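Local coordinates for multifunctional non-homologous end joining DNA repair protein LigD (Mycobacterium tuberculosis, PDB 2IRX) that probably repairs DNA double-strand breaks with Ku by non-homologous end joining, this chain being its primase-like polymerase domain, which probably adds nucleotides at broken ends, at residues V115-F120 / K238-P243; R50-K55 / L111-P116. One frame throughout, in Å; residues are numbered along the deposited sequence.

Contact 1: V115-F120 / K238-P243; sequences VPQWRF and KTTIAP. With GTP (guanosine-5'-triphosphate), chain C.
Val115 and Thr240 form an antiparallel hydrogen-bonded pair. Val115 N gives a nearly straight bond to Thr240 O at 3.0 Å, and Thr240 N returns one to Val115 O at 2.9 Å; in each the donor stands well above the plane of the accepting carbonyl. The side chain of Thr240 turns to another partner: Thr240 OG1 is hydrogen-bonded to Gln233 OE1, Gln233 being probably a substrate-binding residue. Weaker CA-H...O contacts continue the pairing on the Thr239 side: Thr239 CA lies 3.4 Å from Val115 O, and Pro116 CA approaches Lys238 O. A water takes the N-H of Gln117 and lies within a longer reach, 3.3 Å, of Lys238 O. The pairing adds the short edge strand 240-241 to the four-stranded antiparallel sheet of the LigD polymerase domain, a member of the archaeo-eukaryotic primase superfamily, and brings Thr239 to the sugar of GTP. Thr239 OG1 sits between backbone N and carbonyl carbon (chi1 56°), where it meets GTP O2' at 2.7 Å, while Thr239 O accepts from GTP O3' at 2.7 Å and weakly from O2'. Backbone and side chain of one residue thus grip both ribose hydroxyls. Apolar packing is sparse: Val115 CG2 touches Ala242 CB at 4.4 Å, beside Met43 and Ile47 of helix 29-47.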
loop_
_atom_site.group_PDB
_atom_site.type_symbol
_atom_site.label_atom_id
_atom_site.label_comp_id
_atom_site.label_asym_id
_atom_site.label_seq_id
_atom_site.Cartn_x
_atom_site.Cartn_y
_atom_site.Cartn_z
ATOM N N VAL A 115 -0.202 2.164 -5.117
ATOM C CA VAL A 115 0.491 1.565 -6.286
ATOM C C VAL A 115 -0.084 0.178 -6.633
ATOM O O VAL A 115 -0.651 -0.517 -5.736
ATOM C CB VAL A 115 2.048 1.446 -6.067
ATOM C CG1 VAL A 115 2.717 2.833 -5.925
ATOM C CG2 VAL A 115 2.371 0.565 -4.832
ATOM N N PRO A 116 0.084 -0.239 -7.907
ATOM C CA PRO A 116 -0.298 -1.604 -8.280
ATOM C C PRO A 116 0.816 -2.588 -7.914
ATOM O O PRO A 116 1.917 -2.164 -7.476
ATOM C CB PRO A 116 -0.483 -1.515 -9.810
ATOM C CG PRO A 116 0.529 -0.520 -10.247
ATOM C CD PRO A 116 0.612 0.516 -9.072
ATOM N N GLN A 117 0.567 -3.877 -8.127
ATOM C CA GLN A 117 1.535 -4.885 -7.742
ATOM C C GLN A 117 2.504 -5.274 -8.873
ATOM O O GLN A 117 3.352 -6.160 -8.682
ATOM C CB GLN A 117 0.814 -6.122 -7.190
ATOM C CG GLN A 117 -0.195 -5.775 -6.043
ATOM C CD GLN A 117 0.389 -4.814 -5.047
ATOM O OE1 GLN A 117 -0.148 -3.712 -4.838
ATOM N NE2 GLN A 117 1.494 -5.215 -4.416
ATOM N N TRP A 118 2.368 -4.606 -10.022
ATOM C CA TRP A 118 3.297 -4.763 -11.148
ATOM C C TRP A 118 4.189 -3.538 -11.276
ATOM O O TRP A 118 3.821 -2.448 -10.815
ATOM C CB TRP A 118 2.547 -4.955 -12.472
ATOM C CG TRP A 118 1.474 -3.906 -12.799
ATOM C CD1 TRP A 118 0.129 -4.018 -12.562
ATOM C CD2 TRP A 118 1.657 -2.618 -13.439
ATOM N NE1 TRP A 118 -0.530 -2.880 -12.974
ATOM C CE2 TRP A 118 0.376 -2.018 -13.544
ATOM C CE3 TRP A 118 2.779 -1.914 -13.927
ATOM C CZ2 TRP A 118 0.182 -0.735 -14.112
ATOM C CZ3 TRP A 118 2.583 -0.646 -14.502
ATOM C CH2 TRP A 118 1.300 -0.079 -14.591
ATOM N N ARG A 119 5.345 -3.729 -11.917
ATOM C CA ARG A 119 6.239 -2.630 -12.291
ATOM C C ARG A 119 6.265 -2.409 -13.809
ATOM O O ARG A 119 6.092 -3.353 -14.587
ATOM C CB ARG A 119 7.663 -2.883 -11.785
ATOM C CG ARG A 119 7.781 -3.018 -10.268
ATOM C CD ARG A 119 9.183 -3.503 -9.871
ATOM N NE ARG A 119 10.171 -2.504 -10.248
ATOM C CZ ARG A 119 11.213 -2.141 -9.505
ATOM N NH1 ARG A 119 11.431 -2.719 -8.324
ATOM N NH2 ARG A 119 12.031 -1.184 -9.956
ATOM N N PHE A 120 6.486 -1.157 -14.220
ATOM C CA PHE A 120 6.860 -0.863 -15.617
ATOM C C PHE A 120 8.127 -1.608 -16.045
ATOM O O PHE A 120 9.073 -1.753 -15.261
ATOM C CB PHE A 120 7.056 0.648 -15.850
ATOM C CG PHE A 120 5.782 1.450 -15.801
ATOM C CD1 PHE A 120 4.842 1.363 -16.843
ATOM C CD2 PHE A 120 5.520 2.297 -14.714
ATOM C CE1 PHE A 120 3.643 2.099 -16.816
ATOM C CE2 PHE A 120 4.313 3.056 -14.669
ATOM C CZ PHE A 120 3.374 2.947 -15.718
ATOM N N LYS A 238 -6.034 -2.293 -10.540
ATOM C CA LYS A 238 -6.221 -1.874 -9.147
ATOM C C LYS A 238 -4.915 -1.470 -8.433
ATOM O O LYS A 238 -3.801 -1.756 -8.903
ATOM C CB LYS A 238 -6.999 -2.915 -8.338
ATOM C CG LYS A 238 -8.466 -3.163 -8.833
ATOM C CD LYS A 238 -9.315 -3.877 -7.748
ATOM C CE LYS A 238 -10.780 -4.026 -8.158
ATOM N NZ LYS A 238 -11.561 -4.696 -7.062
ATOM N N THR A 239 -5.075 -0.811 -7.296
ATOM C CA THR A 239 -3.934 -0.357 -6.483
ATOM C C THR A 239 -4.125 -0.825 -5.035
ATOM O O THR A 239 -5.185 -1.317 -4.684
ATOM C CB THR A 239 -3.798 1.214 -6.499
ATOM O OG1 THR A 239 -5.027 1.817 -6.061
ATOM C CG2 THR A 239 -3.404 1.744 -7.906
ATOM N N THR A 240 -3.074 -0.703 -4.233
ATOM C CA THR A 240 -3.124 -0.884 -2.787
ATOM C C THR A 240 -2.164 0.156 -2.235
ATOM O O THR A 240 -1.109 0.423 -2.839
ATOM C CB THR A 240 -2.693 -2.323 -2.353
ATOM O OG1 THR A 240 -3.551 -3.292 -3.018
ATOM C CG2 THR A 240 -2.821 -2.487 -0.821
ATOM N N ILE A 241 -2.512 0.731 -1.090
ATOM C CA ILE A 241 -1.637 1.715 -0.450
ATOM C C ILE A 241 -0.206 1.147 -0.304
ATOM O O ILE A 241 -0.021 -0.045 0.050
ATOM C CB ILE A 241 -2.193 2.206 0.903
ATOM C CG1 ILE A 241 -1.511 3.533 1.302
ATOM C CG2 ILE A 241 -2.067 1.094 2.025
ATOM C CD1 ILE A 241 -2.229 4.235 2.437
ATOM N N ALA A 242 0.792 1.986 -0.588
ATOM C CA ALA A 242 2.214 1.592 -0.447
ATOM C C ALA A 242 2.607 1.346 1.021
ATOM O O ALA A 242 2.234 2.126 1.895
ATOM C CB ALA A 242 3.142 2.662 -1.072
ATOM N N PRO A 243 3.395 0.280 1.280
ATOM C CA PRO A 243 4.050 0.150 2.589
ATOM C C PRO A 243 4.749 1.467 2.980
ATOM O O PRO A 243 5.341 2.135 2.118
ATOM C CB PRO A 243 5.077 -0.977 2.355
ATOM C CG PRO A 243 4.346 -1.864 1.330
ATOM C CD PRO A 243 3.709 -0.854 0.388
HETATM P PG GTP C . -8.692 -0.468 5.685
HETATM O O1G GTP C . -7.758 -1.180 6.587
HETATM O O2G GTP C . -9.559 -1.436 4.907
HETATM O O3G GTP C . -9.499 0.574 6.410
HETATM O O3B GTP C . -7.717 0.375 4.693
HETATM P PB GTP C . -7.300 0.063 3.177
HETATM O O1B GTP C . -7.191 -1.402 2.903
HETATM O O2B GTP C . -6.013 0.729 2.879
HETATM O O3A GTP C . -8.577 0.587 2.380
HETATM P PA GTP C . -8.835 1.872 1.443
HETATM O O1A GTP C . -7.901 3.004 1.782
HETATM O O2A GTP C . -10.300 2.186 1.640
HETATM O "O5'" GTP C . -8.560 1.327 -0.026
HETATM C "C5'" GTP C . -9.241 0.194 -0.579
HETATM C "C4'" GTP C . -9.018 0.158 -2.097
HETATM O "O4'" GTP C . -9.452 1.346 -2.760
HETATM C "C3'" GTP C . -7.552 0.010 -2.456
HETATM O "O3'" GTP C . -7.553 -0.703 -3.664
HETATM C "C2'" GTP C . -7.087 1.452 -2.714
HETATM O "O2'" GTP C . -5.958 1.657 -3.552
HETATM C "C1'" GTP C . -8.339 2.075 -3.309
HETATM N N9 GTP C . -8.682 3.453 -2.916
HETATM C C8 GTP C . -8.494 4.094 -1.717
HETATM N N7 GTP C . -9.059 5.317 -1.821
HETATM C C5 GTP C . -9.632 5.434 -3.049
HETATM C C6 GTP C . -10.359 6.461 -3.667
HETATM O O6 GTP C . -10.570 7.525 -3.079
HETATM N N1 GTP C . -10.845 6.260 -4.957
HETATM C C2 GTP C . -10.620 5.072 -5.633
HETATM N N2 GTP C . -11.081 4.916 -6.882
HETATM N N3 GTP C . -9.890 4.057 -5.014
HETATM C C4 GTP C . -9.412 4.252 -3.737
HETATM O O HOH W 1 -2.034 -4.483 -9.279
#

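Contact 2: R50-K55 / L111-P116; sequences RPATRK and LEVHVP. With GTP (guanosine-5'-triphosphate), chain C.
Lys55 and Glu112 lie alongside each other, and the lysine ends on GTP. Extended, with CG anti to the backbone N (chi1 -159°), it brings NZ to GTP N7 at 2.9 Å, with a weak bond to O6. One water accepts from Lys55 NZ and donates to Glu112 OE1 and GTP O1A, joining both side chains to the alpha-phosphate. His114 meets the ribose with its ring edge, ND1 lying 2.8 Å from GTP O2'; its NE2 donates to Glu112 OE1 at 2.8 Å, almost in the imidazole plane, on the anti side of the carboxylate and 24° out of its plane. Glu112 OE2 is held by a salt bridge to Arg247. Behind these groups is an antiparallel strand pair: His114 N to Thr53 O (2.8 Å, N-H...O 179°) and Thr53 N to His114 O close one hydrogen-bonded pair, Lys55 N to Glu112 O the next, its return bond from Glu112 N to Lys55 O weak at 3.3 Å; at a classic bulge Leu111 and Glu112 both face Lys55. Ala52 CB packs on Val113 CG1, Val113 being on the face it shares with Arg54. Pro51 CG sits 3.7 Å from Pro116 CG. Arg50 crosses Val115, its NH2 hydrogen-bonded to Pro116 O, tilted from the guanidinium plane, and its NH1 held by Thr135 and a salt bridge to Asp291. Glu112 helps fix the imidazole's rotation, and Lys55 binds the purine edge chiefly through N7, consistent with a substrate-binding role for Lys55 and His114.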
loop_
_atom_site.group_PDB
_atom_site.type_symbol
_atom_site.label_atom_id
_atom_site.label_comp_id
_atom_site.label_asym_id
_atom_site.label_seq_id
_atom_site.Cartn_x
_atom_site.Cartn_y
_atom_site.Cartn_z
ATOM N N ARG A 50 6.783 1.725 -10.200
ATOM C CA ARG A 50 5.317 1.627 -10.185
ATOM C C ARG A 50 4.679 2.987 -10.423
ATOM O O ARG A 50 5.158 3.990 -9.884
ATOM C CB ARG A 50 4.801 1.081 -8.826
ATOM C CG ARG A 50 5.380 -0.288 -8.490
ATOM C CD ARG A 50 5.017 -0.819 -7.101
ATOM N NE ARG A 50 5.951 -1.903 -6.754
ATOM C CZ ARG A 50 5.831 -3.179 -7.132
ATOM N NH1 ARG A 50 6.767 -4.063 -6.798
ATOM N NH2 ARG A 50 4.777 -3.579 -7.825
ATOM N N PRO A 51 3.552 3.018 -11.155
ATOM C CA PRO A 51 2.841 4.300 -11.244
ATOM C C PRO A 51 2.267 4.646 -9.848
ATOM O O PRO A 51 1.614 3.797 -9.216
ATOM C CB PRO A 51 1.721 4.016 -12.261
ATOM C CG PRO A 51 1.466 2.508 -12.136
ATOM C CD PRO A 51 2.825 1.915 -11.828
ATOM N N ALA A 52 2.505 5.875 -9.384
ATOM C CA ALA A 52 2.023 6.343 -8.082
ATOM C C ALA A 52 0.722 7.146 -8.223
ATOM O O ALA A 52 0.694 8.182 -8.894
ATOM C CB ALA A 52 3.105 7.202 -7.389
ATOM N N THR A 53 -0.336 6.620 -7.620
ATOM C CA THR A 53 -1.593 7.333 -7.421
ATOM C C THR A 53 -1.519 8.073 -6.069
ATOM O O THR A 53 -1.140 7.483 -5.051
ATOM C CB THR A 53 -2.790 6.356 -7.459
ATOM O OG1 THR A 53 -2.863 5.749 -8.760
ATOM C CG2 THR A 53 -4.124 7.071 -7.143
ATOM N N ARG A 54 -1.868 9.356 -6.087
ATOM C CA ARG A 54 -1.796 10.240 -4.916
ATOM C C ARG A 54 -3.212 10.477 -4.379
ATOM O O ARG A 54 -4.076 11.099 -5.063
ATOM C CB ARG A 54 -1.148 11.594 -5.291
ATOM C CG ARG A 54 0.363 11.589 -5.641
ATOM C CD ARG A 54 0.652 11.201 -7.115
ATOM N NE ARG A 54 0.034 12.142 -8.044
ATOM C CZ ARG A 54 -0.527 11.813 -9.205
ATOM N NH1 ARG A 54 -0.559 10.542 -9.594
ATOM N NH2 ARG A 54 -1.070 12.763 -9.987
ATOM N N LYS A 55 -3.471 10.009 -3.165
ATOM C CA LYS A 55 -4.669 10.458 -2.466
ATOM C C LYS A 55 -4.334 11.709 -1.629
ATOM O O LYS A 55 -3.582 11.647 -0.625
ATOM C CB LYS A 55 -5.294 9.347 -1.633
ATOM C CG LYS A 55 -6.778 9.586 -1.300
ATOM C CD LYS A 55 -7.436 8.319 -0.732
ATOM C CE LYS A 55 -8.893 8.617 -0.315
ATOM N NZ LYS A 55 -9.621 7.351 0.158
ATOM N N LEU A 111 -1.145 12.559 1.230
ATOM C CA LEU A 111 -0.932 11.782 2.452
ATOM C C LEU A 111 -0.737 10.309 2.132
ATOM O O LEU A 111 0.089 9.646 2.769
ATOM C CB LEU A 111 -2.130 11.934 3.403
ATOM C CG LEU A 111 -2.383 13.369 3.907
ATOM C CD1 LEU A 111 -3.561 13.404 4.915
ATOM C CD2 LEU A 111 -1.119 14.008 4.550
ATOM N N GLU A 112 -1.509 9.800 1.165
ATOM C CA GLU A 112 -1.418 8.384 0.794
ATOM C C GLU A 112 -0.875 8.220 -0.620
ATOM O O GLU A 112 -1.285 8.939 -1.566
ATOM C CB GLU A 112 -2.795 7.683 0.905
ATOM C CG GLU A 112 -3.467 7.864 2.281
ATOM C CD GLU A 112 -4.692 7.010 2.481
ATOM O OE1 GLU A 112 -5.194 6.441 1.482
ATOM O OE2 GLU A 112 -5.145 6.880 3.651
ATOM N N VAL A 113 0.026 7.259 -0.753
ATOM C CA VAL A 113 0.585 6.873 -2.038
ATOM C C VAL A 113 0.100 5.439 -2.292
ATOM O O VAL A 113 0.330 4.528 -1.464
ATOM C CB VAL A 113 2.142 6.933 -2.036
ATOM C CG1 VAL A 113 2.694 6.396 -3.369
ATOM C CG2 VAL A 113 2.646 8.377 -1.711
ATOM N N HIS A 114 -0.628 5.278 -3.388
ATOM C CA HIS A 114 -1.192 3.973 -3.784
ATOM C C HIS A 114 -0.511 3.462 -5.072
ATOM O O HIS A 114 -0.291 4.236 -6.006
ATOM C CB HIS A 114 -2.705 4.063 -3.960
ATOM C CG HIS A 114 -3.451 4.360 -2.687
ATOM N ND1 HIS A 114 -4.300 3.450 -2.089
ATOM C CD2 HIS A 114 -3.474 5.470 -1.901
ATOM C CE1 HIS A 114 -4.819 3.980 -0.994
ATOM N NE2 HIS A 114 -4.329 5.206 -0.851
ATOM N N VAL A 115 -0.202 2.164 -5.117
ATOM C CA VAL A 115 0.491 1.565 -6.286
ATOM C C VAL A 115 -0.084 0.178 -6.633
ATOM O O VAL A 115 -0.651 -0.517 -5.736
ATOM C CB VAL A 115 2.048 1.446 -6.067
ATOM C CG1 VAL A 115 2.717 2.833 -5.925
ATOM C CG2 VAL A 115 2.371 0.565 -4.832
ATOM N N PRO A 116 0.084 -0.239 -7.907
ATOM C CA PRO A 116 -0.298 -1.604 -8.280
ATOM C C PRO A 116 0.816 -2.588 -7.914
ATOM O O PRO A 116 1.917 -2.164 -7.476
ATOM C CB PRO A 116 -0.483 -1.515 -9.810
ATOM C CG PRO A 116 0.529 -0.520 -10.247
ATOM C CD PRO A 116 0.612 0.516 -9.072
HETATM P PG GTP C . -8.692 -0.468 5.685
HETATM O O1G GTP C . -7.758 -1.180 6.587
HETATM O O2G GTP C . -9.559 -1.436 4.907
HETATM O O3G GTP C . -9.499 0.574 6.410
HETATM O O3B GTP C . -7.717 0.375 4.693
HETATM P PB GTP C . -7.300 0.063 3.177
HETATM O O1B GTP C . -7.191 -1.402 2.903
HETATM O O2B GTP C . -6.013 0.729 2.879
HETATM O O3A GTP C . -8.577 0.587 2.380
HETATM P PA GTP C . -8.835 1.872 1.443
HETATM O O1A GTP C . -7.901 3.004 1.782
HETATM O O2A GTP C . -10.300 2.186 1.640
HETATM O "O5'" GTP C . -8.560 1.327 -0.026
HETATM C "C5'" GTP C . -9.241 0.194 -0.579
HETATM C "C4'" GTP C . -9.018 0.158 -2.097
HETATM O "O4'" GTP C . -9.452 1.346 -2.760
HETATM C "C3'" GTP C . -7.552 0.010 -2.456
HETATM O "O3'" GTP C . -7.553 -0.703 -3.664
HETATM C "C2'" GTP C . -7.087 1.452 -2.714
HETATM O "O2'" GTP C . -5.958 1.657 -3.552
HETATM C "C1'" GTP C . -8.339 2.075 -3.309
HETATM N N9 GTP C . -8.682 3.453 -2.916
HETATM C C8 GTP C . -8.494 4.094 -1.717
HETATM N N7 GTP C . -9.059 5.317 -1.821
HETATM C C5 GTP C . -9.632 5.434 -3.049
HETATM C C6 GTP C . -10.359 6.461 -3.667
HETATM O O6 GTP C . -10.570 7.525 -3.079
HETATM N N1 GTP C . -10.845 6.260 -4.957
HETATM C C2 GTP C . -10.620 5.072 -5.633
HETATM N N2 GTP C . -11.081 4.916 -6.882
HETATM N N3 GTP C . -9.890 4.057 -5.014
HETATM C C4 GTP C . -9.412 4.252 -3.737
HETATM O O HOH W 2 -7.797 5.687 1.875
#

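Contacts 1 and 2 lie about 7 Å apart, centre to centre, and meet in a four-stranded antiparallel sheet of the polymerase domain. Strand 112-115 lies between strand 53-56, its partner in contact 2, and strand 240-241, its partner in contact 1. Along the chain come 50-55, then 111-116, which runs on into 115-120 through the shared Val115 and Pro116 and there leaves the small sheet for strand 118-122 of the mixed sheet, and much later 238-243. A probable hydrogen bond from Ala242 N to Val113 O, 2.7 Å, joins the two directly. Together the two contacts form one side of the nucleotide site, which Ser175, Ser177, His181 and Arg247 help complete.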